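Local coordinates for protein lipocalin allergen (Canis lupus familiaris, PDB 4ODD) that probably binds small hydrophobic molecules inside a beta-barrel, as other lipocalins do, and is known as a dog dander allergen, at residues K112-M117 with A129-L134; N23-I28 with E142-Y147; T93-I98 with H122-D127. All coordinates share one frame; numbering follows the deposited sequence.

Contact 1 (K112-M117 with A129-L134); sequences KVALLM and AKFKKL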
ATOM      1  N   LYS A 112       7.753  -4.593  -7.297  1.00 43.95           N
ATOM      2  CA  LYS A 112       6.303  -4.538  -7.406  1.00 50.40           C
ATOM      3  C   LYS A 112       5.704  -4.833  -6.027  1.00 50.76           C
ATOM      4  O   LYS A 112       6.131  -5.769  -5.353  1.00 50.32           O
ATOM      5  CB  LYS A 112       5.795  -5.556  -8.430  1.00 45.83           C
ATOM      6  CG  LYS A 112       6.440  -5.462  -9.799  1.00 49.99           C
ATOM      7  CD  LYS A 112       5.916  -6.577 -10.696  1.00 58.56           C
ATOM      8  CE  LYS A 112       6.627  -6.580 -12.039  1.00 55.12           C
ATOM      9  NZ  LYS A 112       5.985  -7.504 -13.024  1.00 68.21           N
ATOM     10  N   VAL A 113       4.725  -4.039  -5.606  1.00 43.70           N
ATOM     11  CA  VAL A 113       4.106  -4.248  -4.291  1.00 48.54           C
ATOM     12  C   VAL A 113       2.602  -4.165  -4.385  1.00 43.47           C
ATOM     13  O   VAL A 113       2.073  -3.170  -4.877  1.00 43.40           O
ATOM     14  CB  VAL A 113       4.567  -3.209  -3.273  1.00 51.72           C
ATOM     15  CG1 VAL A 113       3.937  -3.485  -1.933  1.00 42.09           C
ATOM     16  CG2 VAL A 113       6.087  -3.197  -3.179  1.00 39.06           C
ATOM     17  N   ALA A 114       1.917  -5.216  -3.944  1.00 38.45           N
ATOM     18  CA  ALA A 114       0.456  -5.199  -3.933  1.00 44.21           C
ATOM     19  C   ALA A 114      -0.080  -5.105  -2.479  1.00 44.37           C
ATOM     20  O   ALA A 114       0.462  -5.733  -1.566  1.00 41.86           O
ATOM     21  CB  ALA A 114      -0.111  -6.415  -4.682  1.00 33.06           C
ATOM     22  N   LEU A 115      -1.114  -4.300  -2.261  1.00 40.94           N
ATOM     23  CA  LEU A 115      -1.657  -4.150  -0.920  1.00 39.84           C
ATOM     24  C   LEU A 115      -3.164  -4.257  -0.836  1.00 39.89           C
ATOM     25  O   LEU A 115      -3.899  -3.648  -1.636  1.00 37.77           O
ATOM     26  CB  LEU A 115      -1.275  -2.815  -0.312  1.00 36.90           C
ATOM     27  CG  LEU A 115       0.184  -2.448  -0.206  1.00 44.86           C
ATOM     28  CD1 LEU A 115       0.430  -1.269  -1.100  1.00 49.79           C
ATOM     29  CD2 LEU A 115       0.476  -2.102   1.238  1.00 43.03           C
ATOM     30  N   LEU A 116      -3.611  -5.020   0.162  1.00 36.59           N
ATOM     31  CA  LEU A 116      -5.009  -5.048   0.545  1.00 36.75           C
ATOM     32  C   LEU A 116      -5.104  -4.305   1.853  1.00 39.21           C
ATOM     33  O   LEU A 116      -4.449  -4.657   2.830  1.00 37.48           O
ATOM     34  CB  LEU A 116      -5.511  -6.476   0.704  1.00 46.06           C
ATOM     35  CG  LEU A 116      -7.000  -6.575   1.054  1.00 46.66           C
ATOM     36  CD1 LEU A 116      -7.817  -5.626   0.197  1.00 43.17           C
ATOM     37  CD2 LEU A 116      -7.497  -8.017   0.914  1.00 40.71           C
ATOM     38  N   MET A 117      -5.881  -3.237   1.855  1.00 43.69           N
ATOM     39  CA  MET A 117      -6.011  -2.424   3.044  1.00 44.14           C
ATOM     40  C   MET A 117      -7.465  -2.444   3.459  1.00 45.56           C
ATOM     41  O   MET A 117      -8.364  -2.418   2.611  1.00 42.26           O
ATOM     42  CB  MET A 117      -5.563  -0.990   2.782  1.00 44.10           C
ATOM     43  CG  MET A 117      -4.064  -0.831   2.606  1.00 44.49           C
ATOM     44  SD  MET A 117      -3.742   0.595   1.550  1.00 44.72           S
ATOM     45  CE  MET A 117      -4.493   0.012   0.030  1.00 43.00           C
ATOM     46  N   ALA A 129      -9.888 -12.481  -2.810  1.00 73.68           N
ATOM     47  CA  ALA A 129      -9.726 -13.035  -4.149  1.00 71.38           C
ATOM     48  C   ALA A 129      -9.203 -11.985  -5.122  1.00 69.53           C
ATOM     49  O   ALA A 129      -8.223 -12.216  -5.833  1.00 67.76           O
ATOM     50  CB  ALA A 129     -11.047 -13.612  -4.649  1.00 73.77           C
ATOM     51  N   LYS A 130      -9.869 -10.834  -5.146  1.00 65.04           N
ATOM     52  CA  LYS A 130      -9.487  -9.734  -6.031  1.00 74.47           C
ATOM     53  C   LYS A 130      -8.029  -9.369  -5.802  1.00 72.66           C
ATOM     54  O   LYS A 130      -7.284  -9.072  -6.745  1.00 69.42           O
ATOM     55  CB  LYS A 130     -10.385  -8.510  -5.806  1.00 71.14           C
ATOM     56  CG  LYS A 130     -11.459  -8.305  -6.866  1.00 85.48           C
ATOM     57  CD  LYS A 130     -12.370  -7.132  -6.512  1.00 94.18           C
ATOM     58  CE  LYS A 130     -13.526  -6.993  -7.499  1.00113.01           C
ATOM     59  NZ  LYS A 130     -14.525  -5.962  -7.076  1.00108.13           N
ATOM     60  N   PHE A 131      -7.622  -9.411  -4.538  1.00 66.78           N
ATOM     61  CA  PHE A 131      -6.237  -9.139  -4.207  1.00 61.28           C
ATOM     62  C   PHE A 131      -5.310 -10.171  -4.829  1.00 64.30           C
ATOM     63  O   PHE A 131      -4.420  -9.815  -5.598  1.00 69.85           O
ATOM     64  CB  PHE A 131      -6.014  -9.065  -2.701  1.00 52.86           C
ATOM     65  CG  PHE A 131      -4.559  -8.984  -2.318  1.00 54.35           C
ATOM     66  CD1 PHE A 131      -3.831  -7.825  -2.536  1.00 48.45           C
ATOM     67  CD2 PHE A 131      -3.915 -10.074  -1.755  1.00 52.67           C
ATOM     68  CE1 PHE A 131      -2.491  -7.752  -2.186  1.00 50.60           C
ATOM     69  CE2 PHE A 131      -2.578 -10.008  -1.398  1.00 54.02           C
ATOM     70  CZ  PHE A 131      -1.864  -8.852  -1.610  1.00 50.30           C
ATOM     71  N   LYS A 132      -5.524 -11.443  -4.504  1.00 65.78           N
ATOM     72  CA  LYS A 132      -4.664 -12.507  -5.022  1.00 71.64           C
ATOM     73  C   LYS A 132      -4.659 -12.522  -6.552  1.00 70.37           C
ATOM     74  O   LYS A 132      -3.621 -12.745  -7.196  1.00 61.05           O
ATOM     75  CB  LYS A 132      -5.085 -13.864  -4.453  1.00 76.54           C
ATOM     76  CG  LYS A 132      -5.042 -13.916  -2.933  1.00 78.85           C
ATOM     77  CD  LYS A 132      -4.853 -15.343  -2.406  1.00 85.38           C
ATOM     78  CE  LYS A 132      -4.793 -15.380  -0.873  1.00 88.85           C
ATOM     79  NZ  LYS A 132      -4.368 -16.714  -0.333  1.00 80.96           N
ATOM     80  N   LYS A 133      -5.829 -12.264  -7.121  1.00 55.64           N
ATOM     81  CA  LYS A 133      -5.952 -12.119  -8.558  1.00 67.52           C
ATOM     82  C   LYS A 133      -4.955 -11.073  -9.049  1.00 67.83           C
ATOM     83  O   LYS A 133      -4.102 -11.381  -9.879  1.00 61.95           O
ATOM     84  CB  LYS A 133      -7.381 -11.719  -8.927  1.00 74.79           C
ATOM     85  CG  LYS A 133      -7.650 -11.598 -10.428  1.00 78.54           C
ATOM     86  CD  LYS A 133      -9.117 -11.232 -10.691  1.00 92.19           C
ATOM     87  CE  LYS A 133      -9.358 -10.815 -12.136  1.00 94.82           C
ATOM     88  NZ  LYS A 133      -8.778  -9.476 -12.428  1.00 87.77           N
ATOM     89  N   LEU A 134      -5.057  -9.851  -8.524  1.00 60.24           N
ATOM     90  CA  LEU A 134      -4.136  -8.779  -8.901  1.00 67.63           C
ATOM     91  C   LEU A 134      -2.693  -9.215  -8.742  1.00 60.41           C
ATOM     92  O   LEU A 134      -1.877  -9.052  -9.652  1.00 58.33           O
ATOM     93  CB  LEU A 134      -4.355  -7.513  -8.066  1.00 60.78           C
ATOM     94  CG  LEU A 134      -3.246  -6.478  -8.318  1.00 57.88           C
ATOM     95  CD1 LEU A 134      -3.620  -5.560  -9.471  1.00 57.53           C
ATOM     96  CD2 LEU A 134      -2.913  -5.676  -7.064  1.00 51.52           C
TER
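The aromatic ring of Phe131 has Leu116 over one face and the backbone of Ala114 and Leu115 at its edge, where helix 125-137 lies against the outside of the lipocalin barrel. Leu116 CB makes a CH-pi contact, 4.3 Å from the ring centroid of Phe131 and 27° off the ring normal. At the edge, Phe131 CE1 comes within 3.6 Å of Ala114 C, a carbon lying in the ring plane, and within 3.7 Å of Leu115 N. The ring therefore meets the strand partly through its rim, against the backbone of Ala114 and Leu115, residues that bond in the sheet to Ser21 and Gly99. With CG anti to the backbone N (chi1 172°), the ring leaves the helix toward the strand and brings CE1 to Ala114. At the base of the side chain, Leu116 CD2 meets Phe131 CB at 4.0 Å, and Ser21 and Ile145 also lie against Phe131.

Helix and strand run almost exactly antiparallel, at 177°, with the segment axes 8.8 Å apart. Ala114 and Leu116 point toward the helix, while Leu115 between them points away, as the alternation of a beta strand requires. The side chains that meet, of Ala114, Leu116, Phe131 and Leu134, are all apolar, and no hydrogen bond crosses between the segments. One turn along the helix from Phe131, Leu134 adds one methyl to the contact, CD2, 3.8 Å from Ala114 CB.

Contact 2 (N23-I28 with E142-Y147); sequences NNLDKI and EENIIY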
ATOM      1  N   ASN A  23       7.340  -8.960  -5.618  1.00 47.47           N
ATOM      2  CA  ASN A  23       8.258  -9.794  -6.384  1.00 53.00           C
ATOM      3  C   ASN A  23       9.579  -9.941  -5.625  1.00 48.74           C
ATOM      4  O   ASN A  23      10.363 -10.841  -5.902  1.00 46.52           O
ATOM      5  CB  ASN A  23       8.483  -9.217  -7.797  1.00 47.89           C
ATOM      6  CG  ASN A  23       9.119  -7.827  -7.778  1.00 49.39           C
ATOM      7  OD1 ASN A  23       9.043  -7.099  -6.789  1.00 51.64           O
ATOM      8  ND2 ASN A  23       9.741  -7.454  -8.884  1.00 62.06           N
ATOM      9  N   ASN A  24       9.812  -9.048  -4.665  1.00 50.73           N
ATOM     10  CA  ASN A  24      11.012  -9.093  -3.843  1.00 49.88           C
ATOM     11  C   ASN A  24      10.723  -9.304  -2.354  1.00 55.76           C
ATOM     12  O   ASN A  24      10.492  -8.352  -1.606  1.00 52.19           O
ATOM     13  CB  ASN A  24      11.847  -7.841  -4.050  1.00 51.25           C
ATOM     14  CG  ASN A  24      12.350  -7.713  -5.472  1.00 67.10           C
ATOM     15  OD1 ASN A  24      12.327  -6.619  -6.063  1.00 66.84           O
ATOM     16  ND2 ASN A  24      12.808  -8.834  -6.041  1.00 62.48           N
ATOM     17  N   LEU A  25      10.751 -10.562  -1.934  1.00 54.92           N
ATOM     18  CA  LEU A  25      10.483 -10.909  -0.541  1.00 50.08           C
ATOM     19  C   LEU A  25      11.217 -10.076   0.511  1.00 51.54           C
ATOM     20  O   LEU A  25      10.659  -9.777   1.558  1.00 55.54           O
ATOM     21  CB  LEU A  25      10.730 -12.386  -0.290  1.00 49.18           C
ATOM     22  CG  LEU A  25       9.445 -13.212  -0.308  1.00 59.73           C
ATOM     23  CD1 LEU A  25       9.768 -14.669  -0.059  1.00 60.60           C
ATOM     24  CD2 LEU A  25       8.440 -12.693   0.722  1.00 55.39           C
ATOM     25  N   ASP A  26      12.453  -9.694   0.238  1.00 57.07           N
ATOM     26  CA  ASP A  26      13.209  -8.868   1.178  1.00 58.80           C
ATOM     27  C   ASP A  26      12.489  -7.550   1.508  1.00 67.09           C
ATOM     28  O   ASP A  26      12.527  -7.077   2.645  1.00 62.11           O
ATOM     29  CB  ASP A  26      14.618  -8.600   0.635  1.00 67.05           C
ATOM     30  CG  ASP A  26      14.660  -8.551  -0.902  1.00 86.57           C
ATOM     31  OD1 ASP A  26      14.772  -9.631  -1.537  1.00 90.19           O
ATOM     32  OD2 ASP A  26      14.582  -7.439  -1.477  1.00 80.09           O
ATOM     33  N   LYS A  27      11.819  -6.982   0.506  1.00 61.76           N
ATOM     34  CA  LYS A  27      11.202  -5.661   0.611  1.00 55.58           C
ATOM     35  C   LYS A  27      10.056  -5.584   1.620  1.00 53.96           C
ATOM     36  O   LYS A  27       9.855  -4.559   2.270  1.00 48.87           O
ATOM     37  CB  LYS A  27      10.726  -5.219  -0.771  1.00 57.62           C
ATOM     38  CG  LYS A  27      11.854  -4.938  -1.751  1.00 59.21           C
ATOM     39  CD  LYS A  27      12.699  -3.756  -1.286  1.00 58.16           C
ATOM     40  CE  LYS A  27      13.732  -3.352  -2.337  1.00 55.25           C
ATOM     41  NZ  LYS A  27      14.532  -2.164  -1.903  1.00 62.46           N
ATOM     42  N   ILE A  28       9.302  -6.666   1.732  1.00 52.23           N
ATOM     43  CA  ILE A  28       8.156  -6.709   2.624  1.00 54.84           C
ATOM     44  C   ILE A  28       8.417  -7.639   3.803  1.00 62.04           C
ATOM     45  O   ILE A  28       7.528  -7.901   4.616  1.00 60.03           O
ATOM     46  CB  ILE A  28       6.907  -7.213   1.885  1.00 56.97           C
ATOM     47  CG1 ILE A  28       7.177  -8.612   1.301  1.00 54.36           C
ATOM     48  CG2 ILE A  28       6.494  -6.222   0.793  1.00 49.62           C
ATOM     49  CD1 ILE A  28       6.002  -9.209   0.543  1.00 49.51           C
ATOM     50  N   GLU A 142       2.538 -16.529  -5.525  1.00 81.38           N
ATOM     51  CA  GLU A 142       1.595 -16.638  -4.421  1.00 78.26           C
ATOM     52  C   GLU A 142       2.265 -16.835  -3.048  1.00 71.93           C
ATOM     53  O   GLU A 142       1.699 -16.484  -2.017  1.00 76.98           O
ATOM     54  CB  GLU A 142       0.581 -17.743  -4.697  1.00 84.02           C
ATOM     55  CG  GLU A 142      -0.644 -17.669  -3.798  1.00106.80           C
ATOM     56  CD  GLU A 142      -1.801 -18.504  -4.309  1.00116.92           C
ATOM     57  OE1 GLU A 142      -1.566 -19.402  -5.149  1.00118.35           O
ATOM     58  OE2 GLU A 142      -2.948 -18.256  -3.872  1.00115.84           O
ATOM     59  N   GLU A 143       3.472 -17.387  -3.037  1.00 64.02           N
ATOM     60  CA  GLU A 143       4.214 -17.574  -1.791  1.00 68.64           C
ATOM     61  C   GLU A 143       4.779 -16.256  -1.262  1.00 66.91           C
ATOM     62  O   GLU A 143       5.211 -16.166  -0.117  1.00 60.96           O
ATOM     63  CB  GLU A 143       5.338 -18.613  -1.962  1.00 75.90           C
ATOM     64  CG  GLU A 143       6.330 -18.341  -3.109  1.00 83.12           C
ATOM     65  CD  GLU A 143       5.843 -18.858  -4.464  1.00 89.25           C
ATOM     66  OE1 GLU A 143       4.620 -19.055  -4.641  1.00 91.43           O
ATOM     67  OE2 GLU A 143       6.688 -19.076  -5.357  1.00 89.35           O
ATOM     68  N   ASN A 144       4.775 -15.233  -2.107  1.00 73.37           N
ATOM     69  CA  ASN A 144       5.264 -13.927  -1.694  1.00 64.78           C
ATOM     70  C   ASN A 144       4.168 -13.081  -1.055  1.00 62.66           C
ATOM     71  O   ASN A 144       4.338 -11.883  -0.867  1.00 60.08           O
ATOM     72  CB  ASN A 144       5.920 -13.191  -2.867  1.00 66.70           C
ATOM     73  CG  ASN A 144       7.278 -13.773  -3.243  1.00 68.44           C
ATOM     74  OD1 ASN A 144       7.833 -14.599  -2.520  1.00 70.48           O
ATOM     75  ND2 ASN A 144       7.823 -13.330  -4.365  1.00 64.66           N
ATOM     76  N   ILE A 145       3.049 -13.714  -0.713  1.00 56.48           N
ATOM     77  CA  ILE A 145       1.957 -13.022  -0.039  1.00 52.05           C
ATOM     78  C   ILE A 145       2.111 -13.102   1.474  1.00 54.46           C
ATOM     79  O   ILE A 145       2.350 -14.178   2.020  1.00 66.44           O
ATOM     80  CB  ILE A 145       0.594 -13.611  -0.418  1.00 54.27           C
ATOM     81  CG1 ILE A 145       0.298 -13.351  -1.896  1.00 55.99           C
ATOM     82  CG2 ILE A 145      -0.506 -13.031   0.474  1.00 46.11           C
ATOM     83  CD1 ILE A 145      -1.049 -13.903  -2.357  1.00 63.56           C
ATOM     84  N   ILE A 146       1.975 -11.966   2.150  1.00 50.17           N
ATOM     85  CA  ILE A 146       2.120 -11.915   3.608  1.00 51.65           C
ATOM     86  C   ILE A 146       0.925 -11.236   4.279  1.00 50.80           C
ATOM     87  O   ILE A 146       0.466 -10.172   3.840  1.00 48.76           O
ATOM     88  CB  ILE A 146       3.384 -11.157   4.007  1.00 53.48           C
ATOM     89  CG1 ILE A 146       4.615 -11.877   3.482  1.00 44.00           C
ATOM     90  CG2 ILE A 146       3.470 -11.005   5.509  1.00 48.50           C
ATOM     91  CD1 ILE A 146       5.875 -11.094   3.707  1.00 48.38           C
ATOM     92  N   TYR A 147       0.422 -11.857   5.343  1.00 45.80           N
ATOM     93  CA  TYR A 147      -0.674 -11.274   6.115  1.00 43.09           C
ATOM     94  C   TYR A 147      -0.096 -10.409   7.245  1.00 38.28           C
ATOM     95  O   TYR A 147       0.743 -10.866   8.034  1.00 39.34           O
ATOM     96  CB  TYR A 147      -1.608 -12.376   6.641  1.00 46.06           C
ATOM     97  CG  TYR A 147      -2.717 -11.869   7.534  1.00 50.98           C
ATOM     98  CD1 TYR A 147      -3.750 -11.096   7.023  1.00 45.03           C
ATOM     99  CD2 TYR A 147      -2.724 -12.154   8.894  1.00 46.98           C
ATOM    100  CE1 TYR A 147      -4.760 -10.618   7.847  1.00 44.81           C
ATOM    101  CE2 TYR A 147      -3.726 -11.677   9.722  1.00 49.09           C
ATOM    102  CZ  TYR A 147      -4.746 -10.912   9.199  1.00 49.53           C
ATOM    103  OH  TYR A 147      -5.753 -10.444  10.035  1.00 48.32           O
TER
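Ile28 meets Asn144 and Ile146 where the long connection after the first strand of the lipocalin barrel folds beside the short C-terminal strand 145-147. Connections of this kind lie at the open end of the barrel in lipocalins. From CB, which points toward segment 142-147, Ile28 branches to CG2 and CG1. CG1 sits between the backbone N and the carbonyl carbon (chi1 58°) and meets Ile146 CD1 at 3.7 Å. Beyond it, the terminal CD1 of Ile28 is 3.7 Å from Ile146 CD1. The same Ile28 CD1 lies 3.5 Å from Asn144 O, so this tip touches both an apolar methyl and the main chain. Val20, Ser22 and Phe34 also touch the Ile28 side chain.

Leu25, which is exposed, crosses the side chain of Asn144 at a slant and approaches Ile146 more loosely, Leu25 CD2 to Ile146 CD1 at 4.2 Å. No hydrogen bond joins the two segments. Two of the asparagines bond to neighbouring strands: Asn23 OD1 accepts from Lys112 N, and at the buried Asn144, whose OD1 faces Leu25 CG, ND2 makes a weak hydrogen bond to Ser22 O.

Contact 3 (T93-I98 with H122-D127); sequences TPNALI and HVNEED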
ATOM      1  N   THR A  93     -13.921  -0.777  -2.139  1.00 85.86           N
ATOM      2  CA  THR A  93     -15.239  -0.947  -1.532  1.00 82.47           C
ATOM      3  C   THR A  93     -15.242   0.013  -0.340  1.00 82.89           C
ATOM      4  O   THR A  93     -14.280   0.758  -0.165  1.00 80.57           O
ATOM      5  CB  THR A  93     -15.483  -2.421  -1.109  1.00 85.00           C
ATOM      6  OG1 THR A  93     -15.296  -2.577   0.303  1.00 85.59           O
ATOM      7  CG2 THR A  93     -14.534  -3.365  -1.853  1.00 84.77           C
ATOM      8  N   PRO A  94     -16.314   0.034   0.474  1.00 83.25           N
ATOM      9  CA  PRO A  94     -16.267   0.962   1.616  1.00 87.42           C
ATOM     10  C   PRO A  94     -15.470   0.360   2.772  1.00 78.77           C
ATOM     11  O   PRO A  94     -14.981   1.070   3.660  1.00 63.92           O
ATOM     12  CB  PRO A  94     -17.743   1.114   2.017  1.00 81.12           C
ATOM     13  CG  PRO A  94     -18.539   0.400   0.953  1.00 85.35           C
ATOM     14  CD  PRO A  94     -17.624  -0.627   0.370  1.00 86.62           C
ATOM     15  N   ASN A  95     -15.352  -0.963   2.733  1.00 60.17           N
ATOM     16  CA  ASN A  95     -14.566  -1.724   3.690  1.00 77.15           C
ATOM     17  C   ASN A  95     -13.119  -1.963   3.222  1.00 65.63           C
ATOM     18  O   ASN A  95     -12.228  -2.178   4.037  1.00 53.03           O
ATOM     19  CB  ASN A  95     -15.266  -3.064   3.962  1.00 87.82           C
ATOM     20  CG  ASN A  95     -14.522  -3.923   4.968  1.00114.87           C
ATOM     21  OD1 ASN A  95     -14.638  -3.716   6.181  1.00113.74           O
ATOM     22  ND2 ASN A  95     -13.760  -4.900   4.472  1.00121.41           N
ATOM     23  N   ALA A  96     -12.876  -1.913   1.915  1.00 71.41           N
ATOM     24  CA  ALA A  96     -11.581  -2.359   1.402  1.00 59.93           C
ATOM     25  C   ALA A  96     -10.879  -1.430   0.385  1.00 63.70           C
ATOM     26  O   ALA A  96     -11.476  -0.492  -0.154  1.00 68.06           O
ATOM     27  CB  ALA A  96     -11.706  -3.785   0.849  1.00 50.64           C
ATOM     28  N   LEU A  97      -9.603  -1.717   0.134  1.00 55.86           N
ATOM     29  CA  LEU A  97      -8.769  -0.901  -0.733  1.00 53.48           C
ATOM     30  C   LEU A  97      -7.620  -1.744  -1.288  1.00 47.61           C
ATOM     31  O   LEU A  97      -6.810  -2.276  -0.534  1.00 48.63           O
ATOM     32  CB  LEU A  97      -8.211   0.279   0.060  1.00 49.93           C
ATOM     33  CG  LEU A  97      -7.522   1.370  -0.745  1.00 59.14           C
ATOM     34  CD1 LEU A  97      -8.551   2.061  -1.613  1.00 60.26           C
ATOM     35  CD2 LEU A  97      -6.849   2.363   0.184  1.00 53.90           C
ATOM     36  N   ILE A  98      -7.555  -1.873  -2.603  1.00 45.27           N
ATOM     37  CA  ILE A  98      -6.441  -2.590  -3.224  1.00 47.56           C
ATOM     38  C   ILE A  98      -5.497  -1.632  -3.967  1.00 49.27           C
ATOM     39  O   ILE A  98      -5.909  -0.920  -4.899  1.00 48.44           O
ATOM     40  CB  ILE A  98      -6.923  -3.675  -4.203  1.00 48.58           C
ATOM     41  CG1 ILE A  98      -7.745  -4.731  -3.467  1.00 49.58           C
ATOM     42  CG2 ILE A  98      -5.726  -4.333  -4.904  1.00 45.70           C
ATOM     43  CD1 ILE A  98      -8.304  -5.806  -4.380  1.00 51.89           C
ATOM     44  N   HIS A 122     -14.249  -7.344   9.763  1.00156.43           N
ATOM     45  CA  HIS A 122     -15.269  -8.030   8.956  1.00142.78           C
ATOM     46  C   HIS A 122     -14.960  -8.065   7.457  1.00134.91           C
ATOM     47  O   HIS A 122     -15.860  -7.972   6.622  1.00127.04           O
ATOM     48  CB  HIS A 122     -16.648  -7.401   9.199  1.00141.44           C
ATOM     49  CG  HIS A 122     -16.625  -5.903   9.256  1.00148.68           C
ATOM     50  ND1 HIS A 122     -16.812  -5.109   8.143  1.00147.11           N
ATOM     51  CD2 HIS A 122     -16.422  -5.053  10.292  1.00150.84           C
ATOM     52  CE1 HIS A 122     -16.733  -3.837   8.493  1.00148.60           C
ATOM     53  NE2 HIS A 122     -16.494  -3.776   9.791  1.00152.68           N
ATOM     54  N   VAL A 123     -13.684  -8.229   7.130  1.00114.74           N
ATOM     55  CA  VAL A 123     -13.193  -8.083   5.762  1.00101.87           C
ATOM     56  C   VAL A 123     -13.792  -9.062   4.738  1.00 99.38           C
ATOM     57  O   VAL A 123     -13.743 -10.283   4.914  1.00 97.68           O
ATOM     58  CB  VAL A 123     -11.659  -8.171   5.746  1.00101.58           C
ATOM     59  CG1 VAL A 123     -11.117  -7.877   7.141  1.00 90.42           C
ATOM     60  CG2 VAL A 123     -11.200  -9.542   5.282  1.00 90.75           C
ATOM     61  N   ASN A 124     -14.353  -8.506   3.664  1.00138.18           N
ATOM     62  CA  ASN A 124     -14.967  -9.294   2.594  1.00140.25           C
ATOM     63  C   ASN A 124     -14.016 -10.332   2.007  1.00135.13           C
ATOM     64  O   ASN A 124     -13.028  -9.983   1.366  1.00132.80           O
ATOM     65  CB  ASN A 124     -15.465  -8.386   1.460  1.00142.62           C
ATOM     66  CG  ASN A 124     -16.636  -7.503   1.869  1.00141.42           C
ATOM     67  OD1 ASN A 124     -17.793  -7.848   1.635  1.00142.86           O
ATOM     68  ND2 ASN A 124     -16.338  -6.345   2.456  1.00137.70           N
ATOM     69  N   GLU A 125     -14.330 -11.607   2.211  1.00100.18           N
ATOM     70  CA  GLU A 125     -13.512 -12.697   1.677  1.00102.02           C
ATOM     71  C   GLU A 125     -13.344 -12.619   0.150  1.00 87.80           C
ATOM     72  O   GLU A 125     -12.373 -13.131  -0.414  1.00 88.44           O
ATOM     73  CB  GLU A 125     -14.108 -14.044   2.093  1.00104.37           C
ATOM     74  CG  GLU A 125     -13.083 -15.163   2.245  1.00107.69           C
ATOM     75  CD  GLU A 125     -12.876 -15.966   0.970  1.00103.99           C
ATOM     76  OE1 GLU A 125     -13.154 -15.439  -0.129  1.00 89.33           O
ATOM     77  OE2 GLU A 125     -12.443 -17.133   1.073  1.00 94.31           O
ATOM     78  N   GLU A 126     -14.295 -11.971  -0.508  1.00100.02           N
ATOM     79  CA  GLU A 126     -14.257 -11.792  -1.950  1.00101.11           C
ATOM     80  C   GLU A 126     -13.117 -10.857  -2.309  1.00 94.85           C
ATOM     81  O   GLU A 126     -12.365 -11.101  -3.249  1.00 93.30           O
ATOM     82  CB  GLU A 126     -15.579 -11.206  -2.438  1.00111.72           C
ATOM     83  CG  GLU A 126     -16.794 -12.089  -2.159  1.00115.96           C
ATOM     84  CD  GLU A 126     -17.012 -12.360  -0.675  1.00132.05           C
ATOM     85  OE1 GLU A 126     -17.783 -11.603  -0.036  1.00127.46           O
ATOM     86  OE2 GLU A 126     -16.419 -13.334  -0.153  1.00131.98           O
ATOM     87  N   ASP A 127     -13.019  -9.772  -1.552  1.00106.14           N
ATOM     88  CA  ASP A 127     -11.881  -8.866  -1.597  1.00 95.71           C
ATOM     89  C   ASP A 127     -10.544  -9.620  -1.644  1.00 86.92           C
ATOM     90  O   ASP A 127      -9.694  -9.350  -2.506  1.00 75.87           O
ATOM     91  CB  ASP A 127     -11.934  -7.922  -0.394  1.00 95.32           C
ATOM     92  CG  ASP A 127     -13.177  -7.038  -0.400  1.00102.17           C
ATOM     93  OD1 ASP A 127     -13.756  -6.816  -1.484  1.00108.55           O
ATOM     94  OD2 ASP A 127     -13.568  -6.554   0.681  1.00 99.29           O
TER
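A tight hairpin joining strands 84-92 and 96-104, at what is the closed end of the barrel in lipocalins, meets the loop leading into helix 125-137. Within the hairpin, Thr93 OG1 accepts from Asn95 N at 2.9 Å, an ST turn with an N-H...O angle of 137°. The same oxygen, Thr93 OG1, also accepts from Ala96 N at 3.0 Å, completing an ST motif. Thr93 N donates in turn to Ala96 O.

While OG1 is used within the turn, the CG2 methyl of Thr93 lies 3.6 Å from Asp127 OD1, the two side chains coming from opposite directions. Asp127 is buried, and Ala96 CB lies 3.8 Å from Asp127 CG. Much of the remaining surface belongs to Asn95, extended with CG anti to its N (chi1 -179°) toward the incoming loop. Its carboxamide lies between His122, Val123 and Asn124, with the His122 ring turned 40° from the amide plane. Asn95 CB is 3.8 Å from Asn124 ND2. Asn124 occupies the N-cap position of the helix without making a capping bond from its side chain.

No hydrogen bond across the segments is clear; a carboxylate lies against the methyls of Thr93 and Ala96, and an amide among the side chains of His122 and Asn124. Farther along the strand, Ile98 CD1 stands 4.2 Å from Asp127 O.

In the fold
Contacts 1 and 3 share helix 125-137: its first turn meets the hairpin before strand 96-104, and later turns lie on neighbouring strand 110-118. Their centres are 11 Å apart, and Ile98 CD1 links them by touching the backbone N of Phe131. Contact 1 is buried and apolar, whereas contacts 2 and 3 are partly buried and place amides or a carboxylate beside aliphatic groups. Contact 2, its centre also 11 Å from that of contact 1, is linked to it through Asn23 and Lys112 and by Ile145 packing on Phe131. Contacts 2 and 3, about 20 Å apart between centres, do not touch; they flank the helix-to-barrel core from separate places on one sheet.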